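Local coordinates for putative branched chain amino acid ABC transporter, periplasmic amino acid-binding protein (Brucella ovis, PDB 4XFK) that probably binds branched-chain and related amino acids in the periplasm as the substrate-binding component of an ABC-type amino-acid transport system, at residues L246-N251 with P292-P297; F268-N273 with A363-D368. The protein carries 1 engineered substitution. All coordinates share one frame; numbering follows the deposited sequence.

Contact 1. Residues L246-N251 with P292-P297; sequences LDQPGN and PSYVEP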
ATOM      1  N   LEU A 246       0.964 -10.886  -1.841  1.00  5.88           N
ATOM      2  CA  LEU A 246       1.149 -12.027  -2.736  1.00  6.11           C
ATOM      3  C   LEU A 246       0.768 -11.728  -4.185  1.00  7.14           C
ATOM      4  O   LEU A 246       1.290 -12.371  -5.097  1.00  8.02           O
ATOM      5  CB  LEU A 246       0.388 -13.255  -2.238  1.00  7.21           C
ATOM      6  CG  LEU A 246       0.743 -14.575  -2.921  1.00  9.22           C
ATOM      7  CD1 LEU A 246       2.199 -14.956  -2.696  1.00 10.56           C
ATOM      8  CD2 LEU A 246      -0.181 -15.678  -2.447  1.00  9.45           C
ATOM      9  N   ASP A 247      -0.108 -10.747  -4.416  1.00  7.10           N
ATOM     10  CA  ASP A 247      -0.530 -10.452  -5.791  1.00  6.72           C
ATOM     11  C   ASP A 247       0.460  -9.562  -6.557  1.00  6.64           C
ATOM     12  O   ASP A 247       0.185  -9.169  -7.685  1.00  8.16           O
ATOM     13  CB  ASP A 247      -1.964  -9.903  -5.856  1.00  7.65           C
ATOM     14  CG  ASP A 247      -2.119  -8.575  -5.155  1.00  8.52           C
ATOM     15  OD1 ASP A 247      -1.342  -8.305  -4.225  1.00  9.87           O
ATOM     16  OD2 ASP A 247      -3.023  -7.806  -5.536  1.00  9.91           O
ATOM     17  N   GLN A 248       1.620  -9.271  -5.975  1.00  6.89           N
ATOM     18  CA  GLN A 248       2.699  -8.704  -6.770  1.00  7.73           C
ATOM     19  C   GLN A 248       2.992  -9.643  -7.931  1.00  8.00           C
ATOM     20  O   GLN A 248       3.122 -10.845  -7.735  1.00  8.42           O
ATOM     21  CB  GLN A 248       3.972  -8.514  -5.942  1.00  7.24           C
ATOM     22  CG  GLN A 248       5.122  -7.995  -6.810  1.00  7.62           C
ATOM     23  CD  GLN A 248       6.352  -7.578  -6.031  1.00  8.67           C
ATOM     24  OE1 GLN A 248       6.488  -7.877  -4.846  1.00 10.35           O
ATOM     25  NE2 GLN A 248       7.251  -6.859  -6.696  1.00 10.74           N
ATOM     26  N   PRO A 249       3.109  -9.098  -9.148  1.00  8.64           N
ATOM     27  CA  PRO A 249       3.406  -9.966 -10.294  1.00 10.32           C
ATOM     28  C   PRO A 249       4.645 -10.828 -10.065  1.00 10.68           C
ATOM     29  O   PRO A 249       5.665 -10.324  -9.572  1.00 11.05           O
ATOM     30  CB  PRO A 249       3.627  -8.967 -11.427  1.00 12.59           C
ATOM     31  CG  PRO A 249       2.732  -7.817 -11.063  1.00 11.85           C
ATOM     32  CD  PRO A 249       2.844  -7.706  -9.562  1.00  9.93           C
ATOM     33  N   GLY A 250       4.522 -12.117 -10.381  1.00 10.34           N
ATOM     34  CA  GLY A 250       5.617 -13.069 -10.279  1.00 10.38           C
ATOM     35  C   GLY A 250       5.453 -14.156  -9.219  1.00  9.68           C
ATOM     36  O   GLY A 250       5.977 -15.265  -9.373  1.00 10.26           O
ATOM     37  N   ASN A 251       4.755 -13.847  -8.127  1.00  8.88           N
ATOM     38  CA  ASN A 251       4.640 -14.792  -7.017  1.00  9.69           C
ATOM     39  C   ASN A 251       3.890 -16.080  -7.339  1.00 10.13           C
ATOM     40  O   ASN A 251       4.288 -17.157  -6.895  1.00 10.75           O
ATOM     41  CB  ASN A 251       3.970 -14.133  -5.820  1.00  8.40           C
ATOM     42  CG  ASN A 251       4.879 -13.196  -5.092  1.00 10.27           C
ATOM     43  OD1 ASN A 251       6.030 -13.524  -4.816  1.00 15.83           O
ATOM     44  ND2 ASN A 251       4.365 -12.031  -4.745  1.00  9.69           N
ATOM     45  N   PRO A 292      -4.602  -4.100 -12.849  1.00  7.84           N
ATOM     46  CA  PRO A 292      -4.073  -3.524 -11.608  1.00  7.61           C
ATOM     47  C   PRO A 292      -4.033  -4.542 -10.472  1.00  7.81           C
ATOM     48  O   PRO A 292      -4.962  -5.324 -10.280  1.00  9.62           O
ATOM     49  CB  PRO A 292      -5.067  -2.402 -11.297  1.00  9.25           C
ATOM     50  CG  PRO A 292      -6.356  -2.898 -11.891  1.00  9.80           C
ATOM     51  CD  PRO A 292      -5.980  -3.662 -13.129  1.00  9.32           C
ATOM     52  N   SER A 293      -2.947  -4.534  -9.716  1.00  8.45           N
ATOM     53  CA  SER A 293      -2.856  -5.397  -8.542  1.00  8.83           C
ATOM     54  C   SER A 293      -1.831  -4.810  -7.586  1.00  7.56           C
ATOM     55  O   SER A 293      -1.213  -3.786  -7.882  1.00  7.29           O
ATOM     56  CB  SER A 293      -2.440  -6.814  -8.934  1.00 12.42           C
ATOM     57  OG  SER A 293      -1.098  -6.826  -9.387  1.00 14.48           O
ATOM     58  N   TYR A 294      -1.678  -5.454  -6.429  1.00  7.28           N
ATOM     59  CA  TYR A 294      -0.576  -5.162  -5.527  1.00  6.99           C
ATOM     60  C   TYR A 294      -0.660  -3.671  -5.122  1.00  6.44           C
ATOM     61  O   TYR A 294      -1.715  -3.246  -4.641  1.00  7.37           O
ATOM     62  CB  TYR A 294       0.725  -5.610  -6.214  1.00  7.11           C
ATOM     63  CG  TYR A 294       2.052  -5.363  -5.508  1.00  6.82           C
ATOM     64  CD1 TYR A 294       2.214  -5.570  -4.140  1.00  6.52           C
ATOM     65  CD2 TYR A 294       3.156  -4.928  -6.240  1.00  7.01           C
ATOM     66  CE1 TYR A 294       3.447  -5.341  -3.530  1.00  6.63           C
ATOM     67  CE2 TYR A 294       4.379  -4.699  -5.646  1.00  6.86           C
ATOM     68  CZ  TYR A 294       4.511  -4.900  -4.289  1.00  6.97           C
ATOM     69  OH  TYR A 294       5.718  -4.675  -3.667  1.00  7.16           O
ATOM     70  N   VAL A 295       0.386  -2.875  -5.337  1.00  6.10           N
ATOM     71  CA  VAL A 295       0.415  -1.484  -4.861  1.00  6.39           C
ATOM     72  C   VAL A 295      -0.484  -0.527  -5.654  1.00  5.85           C
ATOM     73  O   VAL A 295      -0.740   0.605  -5.220  1.00  6.11           O
ATOM     74  CB  VAL A 295       1.856  -0.922  -4.853  1.00  7.07           C
ATOM     75  CG1 VAL A 295       2.720  -1.725  -3.865  1.00  7.13           C
ATOM     76  CG2 VAL A 295       2.456  -0.954  -6.254  1.00  7.84           C
ATOM     77  N   GLU A 296      -0.959  -0.961  -6.819  1.00  6.53           N
ATOM     78  CA  GLU A 296      -1.617  -0.035  -7.742  1.00  7.09           C
ATOM     79  C   GLU A 296      -2.992   0.482  -7.296  1.00  6.99           C
ATOM     80  O   GLU A 296      -3.233   1.682  -7.385  1.00  7.13           O
ATOM     81  CB  GLU A 296      -1.653  -0.608  -9.164  1.00  6.64           C
ATOM     82  CG  GLU A 296      -0.260  -0.888  -9.697  1.00  7.27           C
ATOM     83  CD  GLU A 296      -0.278  -1.571 -11.048  1.00  8.32           C
ATOM     84  OE1 GLU A 296      -0.823  -2.696 -11.150  1.00  9.48           O
ATOM     85  OE2 GLU A 296       0.258  -0.982 -12.013  1.00  8.71           O
ATOM     86  N   PRO A 297      -3.894  -0.404  -6.828  1.00  7.63           N
ATOM     87  CA  PRO A 297      -5.217   0.105  -6.433  1.00  8.81           C
ATOM     88  C   PRO A 297      -5.193   1.204  -5.354  1.00  8.17           C
ATOM     89  O   PRO A 297      -5.894   2.208  -5.532  1.00  8.17           O
ATOM     90  CB  PRO A 297      -5.938  -1.163  -5.964  1.00 10.03           C
ATOM     91  CG  PRO A 297      -5.317  -2.246  -6.822  1.00  9.17           C
ATOM     92  CD  PRO A 297      -3.858  -1.881  -6.807  1.00  8.53           C
TER

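Contact 2. Residues F268-N273 with A363-D368; sequences FNPEAN and ARIKAD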
ATOM      1  N   PHE A 268      -8.618  -4.217  -3.243  1.00  7.09           N
ATOM      2  CA  PHE A 268      -9.240  -4.379  -4.555  1.00  8.41           C
ATOM      3  C   PHE A 268      -9.181  -5.806  -5.098  1.00  7.66           C
ATOM      4  O   PHE A 268      -8.218  -6.544  -4.864  1.00  9.17           O
ATOM      5  CB  PHE A 268      -8.560  -3.434  -5.555  1.00 10.28           C
ATOM      6  CG  PHE A 268      -9.024  -3.615  -6.975  1.00 13.62           C
ATOM      7  CD1 PHE A 268     -10.254  -3.123  -7.386  1.00 15.30           C
ATOM      8  CD2 PHE A 268      -8.236  -4.287  -7.896  1.00 15.77           C
ATOM      9  CE1 PHE A 268     -10.690  -3.293  -8.700  1.00 16.30           C
ATOM     10  CE2 PHE A 268      -8.668  -4.460  -9.211  1.00 17.39           C
ATOM     11  CZ  PHE A 268      -9.892  -3.964  -9.603  1.00 16.80           C
ATOM     12  N   ASN A 269     -10.212  -6.180  -5.844  1.00  7.47           N
ATOM     13  CA  ASN A 269     -10.131  -7.340  -6.711  1.00  8.48           C
ATOM     14  C   ASN A 269     -11.069  -7.055  -7.879  1.00  9.48           C
ATOM     15  O   ASN A 269     -12.137  -6.491  -7.673  1.00  8.98           O
ATOM     16  CB  ASN A 269     -10.531  -8.614  -5.949  1.00  9.17           C
ATOM     17  CG  ASN A 269     -10.507  -9.849  -6.819  1.00 10.12           C
ATOM     18  OD1 ASN A 269     -11.398 -10.050  -7.637  1.00 11.01           O
ATOM     19  ND2 ASN A 269      -9.491 -10.688  -6.643  1.00  9.53           N
ATOM     20  N   PRO A 270     -10.673  -7.417  -9.108  1.00  9.77           N
ATOM     21  CA  PRO A 270     -11.525  -7.120 -10.268  1.00 10.59           C
ATOM     22  C   PRO A 270     -12.970  -7.619 -10.150  1.00 11.41           C
ATOM     23  O   PRO A 270     -13.856  -6.997 -10.736  1.00 11.92           O
ATOM     24  CB  PRO A 270     -10.825  -7.856 -11.413  1.00 12.36           C
ATOM     25  CG  PRO A 270      -9.399  -7.905 -11.008  1.00 13.68           C
ATOM     26  CD  PRO A 270      -9.382  -8.008  -9.506  1.00 11.10           C
ATOM     27  N   GLU A 271     -13.195  -8.720  -9.431  1.00 10.75           N
ATOM     28  CA  GLU A 271     -14.529  -9.321  -9.303  1.00 11.92           C
ATOM     29  C   GLU A 271     -15.214  -9.009  -7.982  1.00 13.58           C
ATOM     30  O   GLU A 271     -16.254  -9.594  -7.679  1.00 16.32           O
ATOM     31  CB  GLU A 271     -14.452 -10.844  -9.354  1.00 16.68           C
ATOM     32  CG  GLU A 271     -13.740 -11.456 -10.516  1.00 19.27           C
ATOM     33  CD  GLU A 271     -13.693 -12.967 -10.382  1.00 17.03           C
ATOM     34  OE1 GLU A 271     -12.579 -13.525 -10.354  1.00 15.15           O
ATOM     35  OE2 GLU A 271     -14.773 -13.593 -10.287  1.00 19.07           O
ATOM     36  N   ALA A 272     -14.630  -8.130  -7.176  1.00 12.17           N
ATOM     37  CA  ALA A 272     -15.146  -7.920  -5.828  1.00 12.12           C
ATOM     38  C   ALA A 272     -16.289  -6.919  -5.749  1.00 12.88           C
ATOM     39  O   ALA A 272     -17.037  -6.921  -4.778  1.00 15.05           O
ATOM     40  CB  ALA A 272     -14.027  -7.536  -4.870  1.00 12.66           C
ATOM     41  N   ASN A 273     -16.428  -6.064  -6.761  1.00 11.87           N
ATOM     42  CA  ASN A 273     -17.485  -5.062  -6.740  1.00 12.88           C
ATOM     43  C   ASN A 273     -18.195  -4.966  -8.080  1.00 12.01           C
ATOM     44  O   ASN A 273     -18.353  -3.882  -8.648  1.00 12.61           O
ATOM     45  CB  ASN A 273     -16.954  -3.695  -6.306  1.00 11.90           C
ATOM     46  CG  ASN A 273     -18.067  -2.725  -5.980  1.00 12.86           C
ATOM     47  OD1 ASN A 273     -19.111  -3.125  -5.462  1.00 16.45           O
ATOM     48  ND2 ASN A 273     -17.863  -1.450  -6.298  1.00 13.58           N
ATOM     49  N   ALA A 363     -10.703 -17.893 -10.412  1.00 10.24           N
ATOM     50  CA  ALA A 363     -10.559 -16.456 -10.636  1.00 10.08           C
ATOM     51  C   ALA A 363     -10.670 -16.123 -12.118  1.00 11.40           C
ATOM     52  O   ALA A 363     -10.078 -16.803 -12.950  1.00 12.38           O
ATOM     53  CB  ALA A 363      -9.228 -15.975 -10.089  1.00  9.94           C
ATOM     54  N   ARG A 364     -11.421 -15.074 -12.440  1.00 10.97           N
ATOM     55  CA  ARG A 364     -11.582 -14.650 -13.828  1.00 11.11           C
ATOM     56  C   ARG A 364     -10.284 -14.095 -14.410  1.00 11.40           C
ATOM     57  O   ARG A 364      -9.901 -14.435 -15.532  1.00 14.30           O
ATOM     58  CB  ARG A 364     -12.685 -13.603 -13.950  1.00 11.71           C
ATOM     59  CG  ARG A 364     -12.912 -13.127 -15.381  1.00 14.33           C
ATOM     60  CD  ARG A 364     -14.230 -12.395 -15.512  1.00 15.22           C
ATOM     61  NE  ARG A 364     -15.338 -13.244 -15.097  1.00 16.33           N
ATOM     62  CZ  ARG A 364     -15.954 -14.113 -15.895  1.00 17.23           C
ATOM     63  NH1 ARG A 364     -15.571 -14.242 -17.162  1.00 16.39           N
ATOM     64  NH2 ARG A 364     -16.954 -14.851 -15.429  1.00 18.81           N
ATOM     65  N   ILE A 365      -9.619 -13.225 -13.649  1.00 11.76           N
ATOM     66  CA  ILE A 365      -8.365 -12.621 -14.072  1.00 12.06           C
ATOM     67  C   ILE A 365      -7.222 -13.452 -13.499  1.00 11.54           C
ATOM     68  O   ILE A 365      -7.061 -13.548 -12.277  1.00 11.88           O
ATOM     69  CB  ILE A 365      -8.253 -11.165 -13.574  1.00 14.30           C
ATOM     70  CG1 ILE A 365      -9.404 -10.307 -14.116  1.00 18.25           C
ATOM     71  CG2 ILE A 365      -6.897 -10.572 -13.938  1.00 15.26           C
ATOM     72  CD1 ILE A 365      -9.569 -10.376 -15.597  1.00 20.22           C
ATOM     73  N   LYS A 366      -6.434 -14.053 -14.385  1.00 12.70           N
ATOM     74  CA  LYS A 366      -5.355 -14.954 -13.989  0.59 13.51           C
ATOM     75  C   LYS A 366      -4.081 -14.195 -13.651  1.00 13.82           C
ATOM     76  O   LYS A 366      -3.838 -13.111 -14.183  1.00 16.99           O
ATOM     77  CB  LYS A 366      -5.061 -15.938 -15.118  0.59 14.69           C
ATOM     78  CG  LYS A 366      -6.292 -16.618 -15.679  0.59 15.42           C
ATOM     79  CD  LYS A 366      -7.037 -17.361 -14.593  0.59 15.78           C
ATOM     80  CE  LYS A 366      -8.147 -18.204 -15.184  0.59 15.66           C
ATOM     81  NZ  LYS A 366      -8.810 -19.021 -14.138  0.59 16.09           N
ATOM     82  N   ALA A 367      -3.265 -14.781 -12.776  1.00 10.95           N
ATOM     83  CA  ALA A 367      -1.985 -14.201 -12.393  1.00 11.36           C
ATOM     84  C   ALA A 367      -0.829 -14.893 -13.117  1.00 12.00           C
ATOM     85  O   ALA A 367      -0.803 -16.127 -13.223  1.00 12.74           O
ATOM     86  CB  ALA A 367      -1.791 -14.303 -10.883  1.00 12.94           C
ATOM     87  N   ASP A 368       0.116 -14.094 -13.611  1.00 13.42           N
ATOM     88  CA  ASP A 368       1.395 -14.583 -14.141  1.00 13.07           C
ATOM     89  C   ASP A 368       1.254 -15.579 -15.290  1.00 15.07           C
ATOM     90  O   ASP A 368       2.128 -16.415 -15.498  1.00 15.16           O
ATOM     91  CB  ASP A 368       2.257 -15.202 -13.032  1.00 11.45           C
ATOM     92  CG  ASP A 368       2.535 -14.239 -11.894  1.00 10.92           C
ATOM     93  OD1 ASP A 368       2.420 -13.008 -12.083  1.00 13.09           O
ATOM     94  OD2 ASP A 368       2.889 -14.721 -10.800  1.00 12.73           O
TER
HETATM   95  O   HOH W   1     -10.632 -11.910 -11.291  1.00 19.11           O
HETATM   96  O   HOH W   2     -16.463 -12.711 -12.609  1.00 30.50           O

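Contact 1. Residues L246-N251 with P292-P297
In this periplasmic-binding-protein fold, the type II' beta turn S293-E296, which leads into helix 296-312, meets the loop after strand 240-243 where Q248 lies against the ring of Y294. A chi1 of 177° and an extended chain lay Q248 along the tyrosine, so that first CB and then the amide fall over the ring. The CB stands 3.6 Å from the Y294 centroid, a CH-pi contact, and the amide stacks with planes 14° apart. V295 CG1 lies over the centre of the opposite face. The polar ends are satisfied elsewhere: Q248 OE1 by S222 N, Y294 OH by T27 OG1 of helix 26-44. Nearer the backbone, D247 OD2 accepts a hydrogen bond from Y294 N at 2.9 Å, approached from above the carboxylate plane. S293 OG lies 3.2 Å from D247 O, and P249 CD sits 4.3 Å from Y294 CD2. Inside the turn, S293 N donates to E296 OE1 at 3.2 Å, on its anti lone pair. Q248 also touches S26 and T27, and a bound sodium ion lies about 6 Å from the Y294 side chain, an arrangement consistent with the interlobe cleft of periplasmic binding proteins.

Contact 2. Residues F268-N273 with A363-D368
With CG anti to the carbonyl carbon (chi1 -53°) and the chain extended beyond it (chi2 177°), E271 reaches from its loop to the backbone of R364. The glutamate sits in a type I beta turn, N269-A272, that follows strand 263-266 and precedes helix 274-288; the facing loop joins strands 350-360 and 373-380 of the same mixed sheet. An Asx turn, in which N269 OD1 accepts a hydrogen bond from the backbone N of E271 at 2.9 Å, reinforces the type I turn, while N269 ND2 is held by Q357 OE1 and F374 O. From the facing loop R364 N gives E271 OE1 a nearly straight bond of 2.8 Å, arriving from above the carboxylate plane. A water on the same oxygen accepts a hydrogen bond from I365 N, and the carboxylate therefore serves two successive backbone N-H groups, one directly and one through water. The charged ends do not touch: the carboxylate and guanidinium planes stand steeply to each other, and the R364 chain, bent at chi3 (-58°), places NE where a second water, in the guanidinium plane at its edge, joins it to E271 OE2. The contact lies at the surface of the chain. M278 of helix 274-288 touches both P270 and R364, and beside it the apolar part of the contact is small: P270 CB packs on I365 CG1 at 3.9 Å.

Contacts 1 and 2 have centres about 11 Å apart on the same side of the chain's centre, and their segments alternate along the chain: 246-251, 268-273, 292-297, 363-368. Three of the four lie in loops following strands 240-243, 263-266 and 350-360 of one mixed sheet; the fourth leads into helix 296-312. They also touch directly. D368 OD1 probably accepts a hydrogen bond from G250 N, the N-cap position of helix 251-255, at 2.8 Å, and P297 CB packs on F268 CB. The buried contact 1, whose Y294 reaches helix 26-44, thus continues into the surface loops of contact 2, joining loops that follow three adjacent strands of the mixed sheet.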